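Local atomic coordinates of uncharacterized protein (Mycobacterium tuberculosis CAS/NITR204, PDB entry 5VYQ), a protein that probably transfers a formyl group from a reduced folate cofactor to the amino sugar of dTDP-4-amino-4,6-dideoxyglucose. Residues A[86-89]-A[90-94]; A[133-136]-A[137-140]; A[192-195]-A[196-200]. One frame throughout, in Å; residues are numbered along the deposited sequence. Where two conformers were deposited one is given.

Overall arrangement
All three contacts are local turns, and all touch the folate ligand. Interaction 1 (86-94) and interaction 2 (133-140) are partly buried; interaction 3 (192-200) is a surface contact. Interactions 1 and 2 hold the pterin end between them, with about 11 Å between centres, and Ile93 CD1 packs 3.3 Å from Asp133 C. Interaction 3 meets the benzoyl-glutamate end and reaches interaction 2 through Leu136 CD1 and Leu195 CD2, 3.7 Å apart. Interactions 1 and 3 both start a helix, one with apolar side chains beneath it, the other with a carboxylate of the first helical turn accepting the N-H of the residue before the helix; interaction 2 has neither helix nor strand and relies on charged groups, water and a metal.

Interaction 1 (A[86-89]-A[90-94]). With FON (N-{[4-({[(6R)-2-amino-5-formyl-4-oxo-1,4,5,6,7,8-hexahydropteridin-6-yl]methyl}amino)phenyl]carbonyl}-L-glutamic acid), chain C.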
loop_
_atom_site.group_PDB
_atom_site.type_symbol
_atom_site.label_atom_id
_atom_site.label_comp_id
_atom_site.label_asym_id
_atom_site.label_seq_id
_atom_site.Cartn_x
_atom_site.Cartn_y
_atom_site.Cartn_z
ATOM N N GLN A 86 -5.206 31.688 -1.385
ATOM C CA GLN A 86 -6.202 32.762 -1.248
ATOM C C GLN A 86 -6.662 33.236 -2.634
ATOM O O GLN A 86 -5.822 33.618 -3.448
ATOM C CB GLN A 86 -5.576 33.920 -0.490
ATOM C CG GLN A 86 -6.601 35.023 -0.253
ATOM C CD GLN A 86 -6.145 36.045 0.779
ATOM O OE1 GLN A 86 -4.949 36.309 0.941
ATOM N NE2 GLN A 86 -7.126 36.699 1.423
ATOM N N ARG A 87 -7.963 33.233 -2.917
ATOM C CA ARG A 87 -8.463 33.718 -4.196
ATOM C C ARG A 87 -8.171 35.214 -4.319
ATOM O O ARG A 87 -8.241 35.961 -3.348
ATOM C CB ARG A 87 -9.971 33.447 -4.337
ATOM C CG ARG A 87 -10.469 33.520 -5.767
ATOM C CD ARG A 87 -11.791 32.803 -5.927
ATOM N NE ARG A 87 -12.280 32.867 -7.294
ATOM C CZ ARG A 87 -13.170 32.001 -7.748
ATOM N NH1 ARG A 87 -13.620 32.069 -8.989
ATOM N NH2 ARG A 87 -13.594 31.041 -6.938
ATOM N N PHE A 88 -7.818 35.645 -5.525
ATOM C CA PHE A 88 -7.522 37.044 -5.836
ATOM C C PHE A 88 -8.876 37.650 -6.201
ATOM O O PHE A 88 -9.533 37.174 -7.138
ATOM C CB PHE A 88 -6.576 37.149 -7.025
ATOM C CG PHE A 88 -5.126 36.777 -6.744
ATOM C CD1 PHE A 88 -4.180 37.056 -7.711
ATOM C CD2 PHE A 88 -4.673 36.228 -5.532
ATOM C CE1 PHE A 88 -2.827 36.754 -7.555
ATOM C CE2 PHE A 88 -3.334 35.924 -5.367
ATOM C CZ PHE A 88 -2.398 36.191 -6.354
ATOM N N PRO A 89 -9.269 38.709 -5.509
ATOM C CA PRO A 89 -10.523 39.342 -5.917
ATOM C C PRO A 89 -10.458 40.122 -7.211
ATOM O O PRO A 89 -9.364 40.446 -7.707
ATOM C CB PRO A 89 -10.808 40.303 -4.775
ATOM C CG PRO A 89 -9.454 40.645 -4.261
ATOM C CD PRO A 89 -8.634 39.398 -4.373
ATOM N N ALA A 90 -11.653 40.454 -7.711
ATOM C CA ALA A 90 -11.755 41.195 -8.957
ATOM C C ALA A 90 -10.876 42.446 -8.946
ATOM O O ALA A 90 -10.175 42.708 -9.915
ATOM C CB ALA A 90 -13.220 41.557 -9.244
ATOM N N ALA A 91 -10.881 43.226 -7.864
ATOM C CA ALA A 91 -10.143 44.491 -7.895
ATOM C C ALA A 91 -8.630 44.280 -8.082
ATOM O O ALA A 91 -7.933 45.132 -8.637
ATOM C CB ALA A 91 -10.404 45.329 -6.656
ATOM N N LEU A 92 -8.124 43.147 -7.620
ATOM C CA LEU A 92 -6.720 42.857 -7.742
ATOM C C LEU A 92 -6.447 42.419 -9.166
ATOM O O LEU A 92 -5.612 43.017 -9.823
ATOM C CB LEU A 92 -6.284 41.765 -6.768
ATOM C CG LEU A 92 -4.823 41.323 -6.881
ATOM C CD1 LEU A 92 -3.885 42.501 -6.664
ATOM C CD2 LEU A 92 -4.521 40.239 -5.856
ATOM N N ILE A 93 -7.203 41.432 -9.657
ATOM C CA ILE A 93 -6.936 40.909 -10.981
ATOM C C ILE A 93 -7.226 41.930 -12.088
ATOM O O ILE A 93 -6.572 41.912 -13.128
ATOM C CB ILE A 93 -7.637 39.589 -11.242
ATOM C CG1 ILE A 93 -9.124 39.720 -11.170
ATOM C CG2 ILE A 93 -7.142 38.503 -10.279
ATOM C CD1 ILE A 93 -9.834 38.484 -11.712
ATOM N N ASP A 94 -8.146 42.830 -11.808
ATOM C CA ASP A 94 -8.537 43.853 -12.760
ATOM C C ASP A 94 -7.575 45.034 -12.744
ATOM O O ASP A 94 -7.577 45.805 -13.745
ATOM C CB ASP A 94 -9.946 44.410 -12.499
ATOM C CG ASP A 94 -11.081 43.389 -12.597
ATOM O OD1 ASP A 94 -10.902 42.278 -13.169
ATOM O OD2 ASP A 94 -12.186 43.757 -12.149
HETATM N N1 FON C . -7.576 33.779 -7.931
HETATM C C2 FON C . -8.318 33.734 -9.032
HETATM N NA2 FON C . -9.180 34.763 -9.271
HETATM N N3 FON C . -8.218 32.684 -9.863
HETATM C C4 FON C . -7.382 31.640 -9.646
HETATM O O4 FON C . -7.291 30.693 -10.464
HETATM C C4A FON C . -6.521 31.677 -8.451
HETATM N N5 FON C . -5.632 30.670 -8.040
HETATM C C6 FON C . -5.388 30.626 -6.588
HETATM C C7 FON C . -4.883 32.008 -6.164
HETATM N N8 FON C . -5.888 32.984 -6.509
HETATM C C8A FON C . -6.668 32.852 -7.598
HETATM C C9 FON C . -6.616 30.157 -5.777
HETATM N N10 FON C . -6.903 28.765 -6.109
HETATM C C11 FON C . -10.038 26.572 -4.477
HETATM C C12 FON C . -9.219 26.027 -5.465
HETATM C C13 FON C . -8.177 26.780 -5.995
HETATM C C14 FON C . -7.925 28.069 -5.538
HETATM C C15 FON C . -8.733 28.627 -4.554
HETATM C C16 FON C . -9.786 27.876 -4.031
HETATM C C FON C . -11.182 25.722 -3.909
HETATM O O FON C . -11.298 24.500 -4.141
HETATM N N FON C . -12.061 26.337 -3.111
HETATM C CA FON C . -13.150 25.649 -2.418
HETATM C CB FON C . -13.117 25.884 -0.898
HETATM C CG FON C . -11.780 25.384 -0.337
HETATM C CD FON C . -11.708 25.128 1.155
HETATM O OE1 FON C . -12.763 24.885 1.778
HETATM O OE2 FON C . -10.578 25.123 1.710
HETATM C CT FON C . -14.457 26.091 -3.004
HETATM O O1 FON C . -15.434 25.338 -2.775
HETATM O O2 FON C . -14.507 27.145 -3.688
HETATM C CP1 FON C . -5.124 29.851 -8.860
HETATM O O3 FON C . -4.370 28.956 -8.493
#
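Pro89, the N-cap residue of helix 90-95, gives its carbonyl oxygen to the first turn, where two donors share it. Ile93 N meets Pro89 O at 3.1 Å in a nearly straight bond (170° at the hydrogen), approaching almost end-on to the carbonyl. Leu92 N lies 3.0 Å from Pro89 O but comes from well above the carbonyl plane, with a more bent N-H. The proline ring adds an apolar touch, its CD lying 4.1 Å from Leu92 CB.

Leu92 also reaches Phe88. Its CD2 branch sits over one face of the phenyl ring, 3.9 Å from the ring centroid, a CH-pi contact displaced toward the rim on the side of Phe88 CG and CD1. CG of Leu92 stands anti to its own backbone N (chi1 176°), which takes the branched end from the helix toward the ring. This turn opens the helix of a beta-alpha-beta crossover between the neighbouring parallel strands 78-82 and 97-102, and Phe88 and Leu92 both pack on Cys98 of the second strand, while Leu92 also meets Val65 and Ile72 of helix 65-75.

Ile93 takes a different part of Phe88: its CG2 approaches CB at 3.6 Å and lies near the plane of the ring, at the edge. The backbone of Phe88 serves the folate. Phe88 O accepts from NA2 of the pterin at 3.2 Å, with the N-H pointing straight at it (175°), and Gln86 O takes a weak bond from N8 at 3.1 Å.

Interaction 2 (A[133-136]-A[137-140]). With LI (lithium ion), chain M; FON (N-{[4-({[(6R)-2-amino-5-formyl-4-oxo-1,4,5,6,7,8-hexahydropteridin-6-yl]methyl}amino)phenyl]carbonyl}-L-glutamic acid), chain C.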
loop_
_atom_site.group_PDB
_atom_site.type_symbol
_atom_site.label_atom_id
_atom_site.label_comp_id
_atom_site.label_asym_id
_atom_site.label_seq_id
_atom_site.Cartn_x
_atom_site.Cartn_y
_atom_site.Cartn_z
ATOM N N ASP A 133 -7.846 35.345 -14.301
ATOM C CA ASP A 133 -9.150 36.021 -14.440
ATOM C C ASP A 133 -10.073 35.618 -13.298
ATOM O O ASP A 133 -9.643 35.079 -12.271
ATOM C CB ASP A 133 -9.751 35.789 -15.823
ATOM C CG ASP A 133 -10.210 34.355 -16.066
ATOM O OD1 ASP A 133 -10.373 33.547 -15.124
ATOM O OD2 ASP A 133 -10.404 34.043 -17.274
ATOM N N ASP A 134 -11.344 35.956 -13.398
ATOM C CA ASP A 134 -12.282 35.706 -12.329
ATOM C C ASP A 134 -12.558 34.229 -12.048
ATOM O O ASP A 134 -13.081 33.913 -10.981
ATOM C CB ASP A 134 -13.586 36.453 -12.617
ATOM C CG ASP A 134 -14.258 36.000 -13.890
ATOM O OD1 ASP A 134 -13.782 36.319 -14.990
ATOM O OD2 ASP A 134 -15.272 35.293 -13.763
ATOM N N GLN A 135 -12.244 33.332 -12.980
ATOM C CA GLN A 135 -12.472 31.918 -12.736
ATOM C C GLN A 135 -11.193 31.261 -12.252
ATOM O O GLN A 135 -10.109 31.831 -12.314
ATOM C CB GLN A 135 -13.028 31.212 -13.967
ATOM C CG GLN A 135 -14.398 31.735 -14.300
ATOM C CD GLN A 135 -14.932 31.162 -15.586
ATOM O OE1 GLN A 135 -15.323 29.993 -15.627
ATOM N NE2 GLN A 135 -14.946 31.960 -16.649
ATOM N N LEU A 136 -11.342 30.061 -11.723
ATOM C CA LEU A 136 -10.171 29.302 -11.275
ATOM C C LEU A 136 -9.439 28.624 -12.413
ATOM O O LEU A 136 -10.056 27.903 -13.206
ATOM C CB LEU A 136 -10.602 28.252 -10.231
ATOM C CG LEU A 136 -11.114 28.736 -8.877
ATOM C CD1 LEU A 136 -11.493 27.556 -7.972
ATOM C CD2 LEU A 136 -10.079 29.547 -8.125
ATOM N N ASP A 137 -8.126 28.868 -12.479
ATOM C CA ASP A 137 -7.273 28.173 -13.396
ATOM C C ASP A 137 -7.847 28.292 -14.801
ATOM O O ASP A 137 -8.069 27.306 -15.493
ATOM C CB ASP A 137 -7.090 26.731 -12.974
ATOM C CG ASP A 137 -6.519 26.602 -11.574
ATOM O OD1 ASP A 137 -5.695 27.437 -11.160
ATOM O OD2 ASP A 137 -6.864 25.622 -10.906
ATOM N N HIS A 138 -8.079 29.547 -15.182
ATOM C CA HIS A 138 -8.782 29.886 -16.418
ATOM C C HIS A 138 -8.055 31.078 -16.972
ATOM O O HIS A 138 -7.454 31.881 -16.257
ATOM C CB HIS A 138 -10.216 30.254 -16.023
ATOM C CG HIS A 138 -11.161 30.392 -17.165
ATOM N ND1 HIS A 138 -11.432 31.602 -17.766
ATOM C CD2 HIS A 138 -11.978 29.487 -17.750
ATOM C CE1 HIS A 138 -12.341 31.422 -18.711
ATOM N NE2 HIS A 138 -12.694 30.145 -18.710
ATOM N N GLY A 139 -8.128 31.299 -18.251
ATOM C CA GLY A 139 -7.392 32.502 -18.673
ATOM C C GLY A 139 -6.225 32.243 -19.610
ATOM O O GLY A 139 -5.829 31.098 -19.827
ATOM N N PRO A 140 -5.664 33.336 -20.162
ATOM C CA PRO A 140 -4.721 33.167 -21.228
ATOM C C PRO A 140 -3.470 32.413 -20.834
ATOM O O PRO A 140 -2.799 32.809 -19.860
ATOM C CB PRO A 140 -4.403 34.618 -21.649
ATOM C CG PRO A 140 -5.629 35.379 -21.272
ATOM C CD PRO A 140 -6.162 34.724 -20.029
HETATM LI LI LI M . -4.574 26.418 -9.561
HETATM N N1 FON C . -7.576 33.779 -7.931
HETATM C C2 FON C . -8.318 33.734 -9.032
HETATM N NA2 FON C . -9.180 34.763 -9.271
HETATM N N3 FON C . -8.218 32.684 -9.863
HETATM C C4 FON C . -7.382 31.640 -9.646
HETATM O O4 FON C . -7.291 30.693 -10.464
HETATM C C4A FON C . -6.521 31.677 -8.451
HETATM N N5 FON C . -5.632 30.670 -8.040
HETATM C C6 FON C . -5.388 30.626 -6.588
HETATM C C7 FON C . -4.883 32.008 -6.164
HETATM N N8 FON C . -5.888 32.984 -6.509
HETATM C C8A FON C . -6.668 32.852 -7.598
HETATM C C9 FON C . -6.616 30.157 -5.777
HETATM N N10 FON C . -6.903 28.765 -6.109
HETATM C C11 FON C . -10.038 26.572 -4.477
HETATM C C12 FON C . -9.219 26.027 -5.465
HETATM C C13 FON C . -8.177 26.780 -5.995
HETATM C C14 FON C . -7.925 28.069 -5.538
HETATM C C15 FON C . -8.733 28.627 -4.554
HETATM C C16 FON C . -9.786 27.876 -4.031
HETATM C C FON C . -11.182 25.722 -3.909
HETATM O O FON C . -11.298 24.500 -4.141
HETATM N N FON C . -12.061 26.337 -3.111
HETATM C CA FON C . -13.150 25.649 -2.418
HETATM C CB FON C . -13.117 25.884 -0.898
HETATM C CG FON C . -11.780 25.384 -0.337
HETATM C CD FON C . -11.708 25.128 1.155
HETATM O OE1 FON C . -12.763 24.885 1.778
HETATM O OE2 FON C . -10.578 25.123 1.710
HETATM C CT FON C . -14.457 26.091 -3.004
HETATM O O1 FON C . -15.434 25.338 -2.775
HETATM O O2 FON C . -14.507 27.145 -3.688
HETATM C CP1 FON C . -5.124 29.851 -8.860
HETATM O O3 FON C . -4.370 28.956 -8.493
HETATM O O HOH W 1 -7.774 32.431 -13.668
HETATM O O HOH W 2 -6.450 26.594 -8.547
#
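The side-chain amide of Gln135 lies stacked over one face of the His138 imidazole, with their planes 28° apart. Its NE2 is the atom that comes down on the ring, 3.4 Å from His138 CE1 and displaced toward the rim. The edge of the same ring belongs to Asp133: His138 ND1 donates to OD2 at 2.7 Å, nearly straight (173°), through the syn lone pair of the carboxylate and with the oxygen in the ring plane. NE2 of the imidazole is bonded in turn to Glu190, so both ring nitrogens are engaged and the rotation of the ring is fixed. Its position between two carboxylates would probably stabilise a positive charge on His138.

The other oxygen, Asp133 OD1, accepts from Gln135 N at 2.9 Å, coming from above the carboxylate plane; this closes an Asx turn. CG of Asp133 lies between its own backbone N and carbonyl carbon (chi1 70°), which lets the carboxylate face both the turn and the histidine. Water 1 bridges the backbone, accepting from Asp133 N and donating to Gln135 O and His138 O.

The backbone of the same loop also serves the folate. Asp133 O accepts from the pterin amine NA2 at 3.1 Å, and Asp137 N donates to O4 at 2.8 Å, while Leu136 lays its CD1 and CD2 against the ligand. Asp137 OD1 binds lithium at 2.2 Å, with His102 and water 2 among the other ligands; OD2 takes that water at 2.6 Å and also Gly111 N. Water 2 donates to the formyl oxygen O3 as well, which places this loop in the folate and metal site of a formyltransferase, beside the formyl group.

Interaction 3 (A[192-195]-A[196-200]); sequences NLNL and KKDFE. With FON (N-{[4-({[(6R)-2-amino-5-formyl-4-oxo-1,4,5,6,7,8-hexahydropteridin-6-yl]methyl}amino)phenyl]carbonyl}-L-glutamic acid), chain C.
Asn194, in the short strand 193-194, brings its CA to 3.6 Å from Asp198 OD2 of the helix that follows, while its backbone pairs with Arg110 and Trp112 alongside the short parallel strand 110-111 and its side chain rests on Phe117 of helix 114-121.

Leu195, at the N-cap position of helix 196-203, makes most of the contact. Its backbone N donates to Asp198 OD2 at 2.8 Å in a nearly straight bond (175°) that uses the anti lone pair, the one turned away from the other carboxylate oxygen. CG of Asp198 stands anti to its own carbonyl carbon (chi1 -60°), and this swings the carboxylate back over the start of the helix. Such a bond from the N-cap N-H to the side chain of the third helix residue is one of the two that make a capping box; the full box is not formed here, since the leucine side chain has no acceptor for the N-H of Asp198, which makes a weak bond to Leu195 O instead. The negative charge lies close to the helix N-terminus, where the aligned peptides would probably stabilise it. Leu195 O takes a second weak bond from Phe199 N.

Beyond CB, the leucine leaves the helix for the folate, its CD1 lying 3.6 Å from O1 of the glutamate tail and its CD2 as near to the benzoyl O. That benzoyl oxygen also accepts from Lys196 N, at 3.2 Å (158°). The Lys196 chain runs beside the glutamate, CD 3.4 Å from OE2 of the ligand, before bending at its end to a long salt bridge with Glu200.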
loop_
_atom_site.group_PDB
_atom_site.type_symbol
_atom_site.label_atom_id
_atom_site.label_comp_id
_atom_site.label_asym_id
_atom_site.label_seq_id
_atom_site.Cartn_x
_atom_site.Cartn_y
_atom_site.Cartn_z
ATOM N N ASN A 192 -12.849 21.301 -17.363
ATOM C CA ASN A 192 -13.621 20.982 -16.190
ATOM C C ASN A 192 -12.895 21.412 -14.941
ATOM O O ASN A 192 -11.684 21.587 -14.987
ATOM C CB ASN A 192 -13.905 19.482 -16.132
ATOM C CG ASN A 192 -12.651 18.684 -15.873
ATOM O OD1 ASN A 192 -11.730 18.614 -16.717
ATOM N ND2 ASN A 192 -12.591 18.094 -14.676
ATOM N N LEU A 193 -13.651 21.625 -13.882
ATOM C CA LEU A 193 -13.138 22.183 -12.626
ATOM C C LEU A 193 -13.505 21.308 -11.489
ATOM O O LEU A 193 -14.677 21.024 -11.341
ATOM C CB LEU A 193 -13.760 23.552 -12.366
ATOM C CG LEU A 193 -13.443 24.361 -11.132
ATOM C CD1 LEU A 193 -11.953 24.667 -10.972
ATOM C CD2 LEU A 193 -14.259 25.640 -10.969
ATOM N N ASN A 194 -12.513 20.955 -10.654
ATOM C CA ASN A 194 -12.725 20.215 -9.423
ATOM C C ASN A 194 -12.403 21.100 -8.226
ATOM O O ASN A 194 -11.387 21.836 -8.195
ATOM C CB ASN A 194 -11.857 18.959 -9.385
ATOM C CG ASN A 194 -12.211 17.973 -10.485
ATOM O OD1 ASN A 194 -13.360 17.531 -10.587
ATOM N ND2 ASN A 194 -11.234 17.606 -11.297
ATOM N N LEU A 195 -13.261 21.037 -7.215
ATOM C CA LEU A 195 -13.043 21.801 -6.007
ATOM C C LEU A 195 -12.684 20.849 -4.851
ATOM O O LEU A 195 -12.802 19.615 -4.972
ATOM C CB LEU A 195 -14.235 22.681 -5.648
ATOM C CG LEU A 195 -14.704 23.710 -6.687
ATOM C CD1 LEU A 195 -15.935 24.440 -6.174
ATOM C CD2 LEU A 195 -13.598 24.721 -6.957
ATOM N N LYS A 196 -12.243 21.461 -3.755
ATOM C CA LYS A 196 -11.856 20.704 -2.566
ATOM C C LYS A 196 -12.904 19.643 -2.228
ATOM O O LYS A 196 -12.557 18.474 -1.921
ATOM C CB LYS A 196 -11.578 21.652 -1.388
ATOM C CG LYS A 196 -11.052 20.903 -0.168
ATOM C CD LYS A 196 -10.729 21.854 0.987
ATOM C CE LYS A 196 -10.179 21.117 2.202
ATOM N NZ LYS A 196 -11.123 20.043 2.593
ATOM N N LYS A 197 -14.188 19.993 -2.292
ATOM C CA LYS A 197 -15.211 18.998 -1.987
ATOM C C LYS A 197 -15.255 17.762 -2.876
ATOM O O LYS A 197 -15.668 16.665 -2.456
ATOM C CB LYS A 197 -16.613 19.627 -1.997
ATOM C CG LYS A 197 -17.052 20.197 -3.345
ATOM C CD LYS A 197 -18.550 20.055 -3.603
ATOM C CE LYS A 197 -18.878 18.687 -4.200
ATOM N NZ LYS A 197 -20.203 18.132 -3.796
ATOM N N ASP A 198 -14.935 17.934 -4.155
ATOM C CA ASP A 198 -14.856 16.814 -5.073
ATOM C C ASP A 198 -13.760 15.824 -4.667
ATOM O O ASP A 198 -13.941 14.610 -4.810
ATOM C CB ASP A 198 -14.638 17.298 -6.512
ATOM C CG ASP A 198 -15.755 18.190 -6.997
ATOM O OD1 ASP A 198 -16.903 17.681 -7.070
ATOM O OD2 ASP A 198 -15.466 19.374 -7.287
ATOM N N PHE A 199 -12.637 16.328 -4.139
ATOM C CA PHE A 199 -11.589 15.471 -3.594
ATOM C C PHE A 199 -12.059 14.808 -2.302
ATOM O O PHE A 199 -11.915 13.592 -2.114
ATOM C CB PHE A 199 -10.318 16.289 -3.318
ATOM C CG PHE A 199 -9.230 15.489 -2.709
ATOM C CD1 PHE A 199 -8.516 14.590 -3.481
ATOM C CD2 PHE A 199 -8.952 15.602 -1.367
ATOM C CE1 PHE A 199 -7.515 13.826 -2.919
ATOM C CE2 PHE A 199 -7.946 14.840 -0.822
ATOM C CZ PHE A 199 -7.242 13.953 -1.579
ATOM N N GLU A 200 -12.659 15.583 -1.398
ATOM C CA GLU A 200 -13.175 14.968 -0.144
ATOM C C GLU A 200 -14.156 13.863 -0.445
ATOM O O GLU A 200 -14.130 12.754 0.119
ATOM C CB GLU A 200 -13.803 16.040 0.790
ATOM C CG GLU A 200 -12.767 17.058 1.261
ATOM C CD GLU A 200 -11.620 16.377 1.984
ATOM O OE1 GLU A 200 -11.958 15.639 2.928
ATOM O OE2 GLU A 200 -10.437 16.568 1.632
HETATM N N1 FON C . -7.576 33.779 -7.931
HETATM C C2 FON C . -8.318 33.734 -9.032
HETATM N NA2 FON C . -9.180 34.763 -9.271
HETATM N N3 FON C . -8.218 32.684 -9.863
HETATM C C4 FON C . -7.382 31.640 -9.646
HETATM O O4 FON C . -7.291 30.693 -10.464
HETATM C C4A FON C . -6.521 31.677 -8.451
HETATM N N5 FON C . -5.632 30.670 -8.040
HETATM C C6 FON C . -5.388 30.626 -6.588
HETATM C C7 FON C . -4.883 32.008 -6.164
HETATM N N8 FON C . -5.888 32.984 -6.509
HETATM C C8A FON C . -6.668 32.852 -7.598
HETATM C C9 FON C . -6.616 30.157 -5.777
HETATM N N10 FON C . -6.903 28.765 -6.109
HETATM C C11 FON C . -10.038 26.572 -4.477
HETATM C C12 FON C . -9.219 26.027 -5.465
HETATM C C13 FON C . -8.177 26.780 -5.995
HETATM C C14 FON C . -7.925 28.069 -5.538
HETATM C C15 FON C . -8.733 28.627 -4.554
HETATM C C16 FON C . -9.786 27.876 -4.031
HETATM C C FON C . -11.182 25.722 -3.909
HETATM O O FON C . -11.298 24.500 -4.141
HETATM N N FON C . -12.061 26.337 -3.111
HETATM C CA FON C . -13.150 25.649 -2.418
HETATM C CB FON C . -13.117 25.884 -0.898
HETATM C CG FON C . -11.780 25.384 -0.337
HETATM C CD FON C . -11.708 25.128 1.155
HETATM O OE1 FON C . -12.763 24.885 1.778
HETATM O OE2 FON C . -10.578 25.123 1.710
HETATM C CT FON C . -14.457 26.091 -3.004
HETATM O O1 FON C . -15.434 25.338 -2.775
HETATM O O2 FON C . -14.507 27.145 -3.688
HETATM C CP1 FON C . -5.124 29.851 -8.860
HETATM O O3 FON C . -4.370 28.956 -8.493
#